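Local atomic coordinates of polyketide synthase PksL (Bacillus subtilis, PDB entry 5E1V), a protein that probably removes water from beta-hydroxyacyl intermediates during bacillaene assembly, as a monomeric dehydratase domain of a trans-AT polyketide synthase. Residues 26-39 against 52-65. Numbering follows the deposited sequence.
Sequences QNVLPGLAYIDIIY and LQLRNLSIYQPLTA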
# COMPACT_ATOMS: atom_id res chain seq x y z
N GLN A 26 18.12 3.87 1.06
CA GLN A 26 17.52 4.63 2.18
C GLN A 26 16.30 3.90 2.75
O GLN A 26 15.54 3.32 1.99
CB GLN A 26 17.06 6.01 1.69
CG GLN A 26 18.10 6.66 0.79
CD GLN A 26 17.88 8.15 0.58
OE1 GLN A 26 18.09 8.67 -0.53
NE2 GLN A 26 17.47 8.86 1.63
N ASN A 27 16.13 3.91 4.07
CA ASN A 27 14.94 3.26 4.67
C ASN A 27 13.72 4.14 4.37
O ASN A 27 13.76 5.34 4.66
CB ASN A 27 15.17 3.10 6.20
CG ASN A 27 16.21 2.07 6.49
OD1 ASN A 27 15.94 0.86 6.55
ND2 ASN A 27 17.42 2.50 6.51
N VAL A 28 12.63 3.58 3.83
CA VAL A 28 11.50 4.34 3.41
C VAL A 28 10.23 3.70 3.89
O VAL A 28 10.03 2.50 3.77
CB VAL A 28 11.43 4.34 1.83
CG1 VAL A 28 10.10 4.88 1.31
CG2 VAL A 28 12.50 5.16 1.27
N LEU A 29 9.36 4.48 4.48
CA LEU A 29 8.03 3.97 4.73
C LEU A 29 7.31 3.69 3.37
O LEU A 29 7.13 4.63 2.57
CB LEU A 29 7.25 4.97 5.56
CG LEU A 29 5.86 4.42 5.90
CD1 LEU A 29 5.86 3.21 6.83
CD2 LEU A 29 4.89 5.47 6.35
N PRO A 30 6.91 2.45 3.11
CA PRO A 30 6.22 2.24 1.83
C PRO A 30 5.02 3.16 1.74
O PRO A 30 4.24 3.36 2.68
CB PRO A 30 5.83 0.74 1.82
CG PRO A 30 6.63 0.12 2.91
CD PRO A 30 6.93 1.21 3.91
N GLY A 31 4.90 3.79 0.59
CA GLY A 31 3.80 4.69 0.38
C GLY A 31 2.47 3.98 0.55
O GLY A 31 1.52 4.60 0.86
N LEU A 32 2.40 2.68 0.28
CA LEU A 32 1.13 1.91 0.37
C LEU A 32 0.71 1.64 1.85
O LEU A 32 -0.40 1.23 2.11
CB LEU A 32 1.21 0.61 -0.40
CG LEU A 32 1.18 0.84 -1.94
CD1 LEU A 32 1.54 -0.46 -2.61
CD2 LEU A 32 -0.23 1.26 -2.34
N ALA A 33 1.60 1.98 2.77
CA ALA A 33 1.34 1.91 4.19
C ALA A 33 0.43 2.99 4.67
O ALA A 33 -0.13 2.91 5.75
CB ALA A 33 2.66 1.91 4.97
N TYR A 34 0.25 4.06 3.87
CA TYR A 34 -0.69 5.14 4.29
C TYR A 34 -2.14 4.67 4.42
O TYR A 34 -2.96 5.36 5.08
CB TYR A 34 -0.58 6.33 3.29
CG TYR A 34 0.63 7.17 3.49
CD1 TYR A 34 0.88 7.76 4.68
CD2 TYR A 34 1.53 7.37 2.46
CE1 TYR A 34 1.99 8.62 4.86
CE2 TYR A 34 2.64 8.20 2.59
CZ TYR A 34 2.85 8.87 3.76
OH TYR A 34 3.95 9.65 3.93
N ILE A 35 -2.54 3.66 3.66
CA ILE A 35 -3.93 3.13 3.76
C ILE A 35 -4.25 2.65 5.20
O ILE A 35 -5.22 3.09 5.84
CB ILE A 35 -4.18 2.01 2.75
CG1 ILE A 35 -4.01 2.61 1.32
CG2 ILE A 35 -5.54 1.45 2.95
CD1 ILE A 35 -3.85 1.59 0.26
N ASP A 36 -3.33 1.81 5.71
CA ASP A 36 -3.44 1.35 7.11
C ASP A 36 -3.40 2.50 8.10
O ASP A 36 -4.31 2.58 8.95
CB ASP A 36 -2.47 0.24 7.45
CG ASP A 36 -2.84 -0.39 8.78
OD1 ASP A 36 -3.81 -1.17 8.78
OD2 ASP A 36 -2.20 0.00 9.76
N ILE A 37 -2.41 3.40 7.96
CA ILE A 37 -2.29 4.56 8.80
C ILE A 37 -3.65 5.32 8.91
O ILE A 37 -4.18 5.53 10.03
CB ILE A 37 -1.11 5.45 8.37
CG1 ILE A 37 0.22 4.78 8.73
CG2 ILE A 37 -1.25 6.84 8.96
CD1 ILE A 37 1.38 5.24 7.92
N ILE A 38 -4.21 5.67 7.76
CA ILE A 38 -5.38 6.49 7.75
C ILE A 38 -6.63 5.78 8.32
O ILE A 38 -7.30 6.34 9.18
CB ILE A 38 -5.66 7.05 6.35
CG1 ILE A 38 -4.53 7.96 5.94
CG2 ILE A 38 -6.94 7.93 6.41
CD1 ILE A 38 -4.57 8.25 4.45
N TYR A 39 -6.84 4.50 7.97
CA TYR A 39 -8.02 3.77 8.42
C TYR A 39 -7.91 3.51 9.92
O TYR A 39 -8.97 3.50 10.61
CB TYR A 39 -8.21 2.47 7.63
CG TYR A 39 -8.98 2.63 6.33
CD1 TYR A 39 -8.35 2.91 5.13
CD2 TYR A 39 -10.37 2.57 6.32
CE1 TYR A 39 -9.08 3.16 3.98
CE2 TYR A 39 -11.06 2.75 5.15
CZ TYR A 39 -10.39 3.05 3.98
OH TYR A 39 -11.10 3.21 2.80
N LEU A 52 -16.37 4.07 4.79
CA LEU A 52 -15.49 5.10 4.33
C LEU A 52 -15.07 4.74 2.89
O LEU A 52 -15.25 3.57 2.42
CB LEU A 52 -14.26 5.13 5.22
CG LEU A 52 -14.54 5.20 6.71
CD1 LEU A 52 -13.26 5.12 7.54
CD2 LEU A 52 -15.29 6.48 6.97
N GLN A 53 -14.70 5.78 2.15
CA GLN A 53 -13.93 5.62 0.92
C GLN A 53 -12.81 6.64 0.97
O GLN A 53 -13.09 7.81 1.08
CB GLN A 53 -14.76 5.90 -0.35
CG GLN A 53 -13.90 5.79 -1.60
CD GLN A 53 -14.62 6.31 -2.86
OE1 GLN A 53 -15.61 7.01 -2.76
NE2 GLN A 53 -14.07 6.02 -4.01
N LEU A 54 -11.58 6.17 0.83
CA LEU A 54 -10.39 7.00 0.78
C LEU A 54 -10.29 7.43 -0.70
O LEU A 54 -10.47 6.61 -1.61
CB LEU A 54 -9.18 6.16 1.14
CG LEU A 54 -7.83 6.96 1.19
CD1 LEU A 54 -7.76 8.06 2.24
CD2 LEU A 54 -6.74 5.92 1.47
N ARG A 55 -10.10 8.72 -0.90
CA ARG A 55 -9.95 9.23 -2.26
C ARG A 55 -8.84 10.21 -2.48
O ARG A 55 -8.54 10.98 -1.59
CB ARG A 55 -11.26 9.92 -2.75
CG ARG A 55 -12.51 9.06 -2.81
CD ARG A 55 -13.70 9.90 -3.25
NE ARG A 55 -13.79 10.02 -4.70
CZ ARG A 55 -14.79 10.63 -5.34
NH1 ARG A 55 -15.79 11.20 -4.65
NH2 ARG A 55 -14.81 10.65 -6.67
N ASN A 56 -8.27 10.17 -3.68
CA ASN A 56 -7.32 11.16 -4.21
C ASN A 56 -6.18 11.38 -3.25
O ASN A 56 -5.98 12.48 -2.81
CB ASN A 56 -8.08 12.48 -4.47
CG ASN A 56 -9.16 12.29 -5.54
OD1 ASN A 56 -9.16 11.30 -6.34
ND2 ASN A 56 -10.14 13.15 -5.49
N LEU A 57 -5.55 10.28 -2.82
CA LEU A 57 -4.33 10.36 -2.02
C LEU A 57 -3.17 10.71 -2.88
O LEU A 57 -2.92 10.06 -3.89
CB LEU A 57 -4.04 8.98 -1.30
CG LEU A 57 -2.99 9.08 -0.24
CD1 LEU A 57 -3.17 8.28 1.08
CD2 LEU A 57 -1.62 8.66 -0.88
N SER A 58 -2.43 11.75 -2.50
CA SER A 58 -1.21 12.12 -3.16
C SER A 58 -0.04 12.06 -2.23
O SER A 58 -0.13 12.58 -1.18
CB SER A 58 -1.30 13.59 -3.62
OG SER A 58 -2.10 13.60 -4.70
N ILE A 59 1.03 11.47 -2.72
CA ILE A 59 2.36 11.46 -2.10
C ILE A 59 3.24 12.50 -2.73
O ILE A 59 3.48 12.47 -3.92
CB ILE A 59 2.94 10.07 -2.08
CG1 ILE A 59 1.97 9.13 -1.33
CG2 ILE A 59 4.35 10.01 -1.44
CD1 ILE A 59 2.48 7.70 -1.40
N TYR A 60 3.72 13.40 -1.89
CA TYR A 60 4.56 14.57 -2.29
C TYR A 60 6.02 14.20 -2.24
O TYR A 60 6.77 14.62 -3.09
CB TYR A 60 4.24 15.80 -1.45
CG TYR A 60 2.91 16.27 -1.83
CD1 TYR A 60 2.76 17.14 -2.91
CD2 TYR A 60 1.78 15.69 -1.28
CE1 TYR A 60 1.53 17.47 -3.35
CE2 TYR A 60 0.56 16.05 -1.69
CZ TYR A 60 0.44 16.91 -2.76
OH TYR A 60 -0.81 17.20 -3.19
N GLN A 61 6.42 13.35 -1.29
CA GLN A 61 7.76 12.89 -1.18
C GLN A 61 7.82 11.64 -0.32
O GLN A 61 6.99 11.47 0.49
CB GLN A 61 8.71 13.97 -0.59
CG GLN A 61 8.40 14.43 0.80
CD GLN A 61 9.00 15.79 1.13
OE1 GLN A 61 10.22 15.93 1.22
NE2 GLN A 61 8.17 16.77 1.35
N PRO A 62 8.88 10.82 -0.48
CA PRO A 62 9.07 9.64 0.38
C PRO A 62 9.39 9.98 1.80
O PRO A 62 10.06 11.00 2.09
CB PRO A 62 10.17 8.85 -0.32
CG PRO A 62 10.21 9.39 -1.70
CD PRO A 62 9.86 10.82 -1.58
N LEU A 63 8.85 9.16 2.71
CA LEU A 63 9.06 9.34 4.12
C LEU A 63 10.25 8.45 4.47
O LEU A 63 10.15 7.23 4.50
CB LEU A 63 7.83 8.96 4.90
CG LEU A 63 7.94 9.43 6.36
CD1 LEU A 63 6.60 9.81 6.84
CD2 LEU A 63 8.69 8.44 7.25
N THR A 64 11.39 9.08 4.69
CA THR A 64 12.64 8.35 4.80
C THR A 64 13.20 8.60 6.18
O THR A 64 12.96 9.64 6.76
CB THR A 64 13.71 8.80 3.78
OG1 THR A 64 14.13 10.12 4.09
CG2 THR A 64 13.16 8.78 2.38
N ALA A 65 13.95 7.65 6.72
CA ALA A 65 14.65 7.89 8.00
C ALA A 65 16.00 7.27 7.91
O ALA A 65 16.19 6.22 7.29
CB ALA A 65 13.87 7.30 9.16
O HOH W 1 7.22 7.05 1.52
O HOH W 2 5.38 9.52 1.83
O HOH W 3 -13.73 1.55 2.59
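Tyr39 and Leu52 lie alongside each other, pointing opposite ways, with Tyr39 CE2 4.0 Å from Leu52 CB, while Tyr39 CE1 meets Leu54 CB obliquely. With CG anti to the carbonyl carbon (chi1 -87°), the ring reaches Leu52 and Leu54, at the start of strand 53-59, and a water joins its hydroxyl to Leu52 O; Phe188 packs edge-to-face with the same ring. Replacing Tyr39 by an alanine is likely to open a gap beside Leu52 and Leu54 and leave that water without its phenolic partner. The preceding residue, Ile38, rests CD1 on two leucines, 3.6 Å from Leu57 CD1 and 3.9 Å from Leu54 CD1. Tyr34 meets Leu57 through CB, takes Ile59 CD1 at its ring edge and rests its OH near Leu63 CD1; a water lying in the ring plane, 2.5 Å from Tyr34 OH, donates to Gln61 O. Ile59 CD1 also packs on Gly31 CA at 3.7 Å. Beyond, strand 26-29 pairs antiparallel with 63-65 through Leu29 N to Leu63 O (2.9 Å) and Ala65 N to Asn27 O, and Val28 CG2 touches Thr64 CG2. Helix 34-44 packed against strand 53-59 of a curved antiparallel sheet is the hot dog fold arrangement, as in polyketide synthase dehydratases.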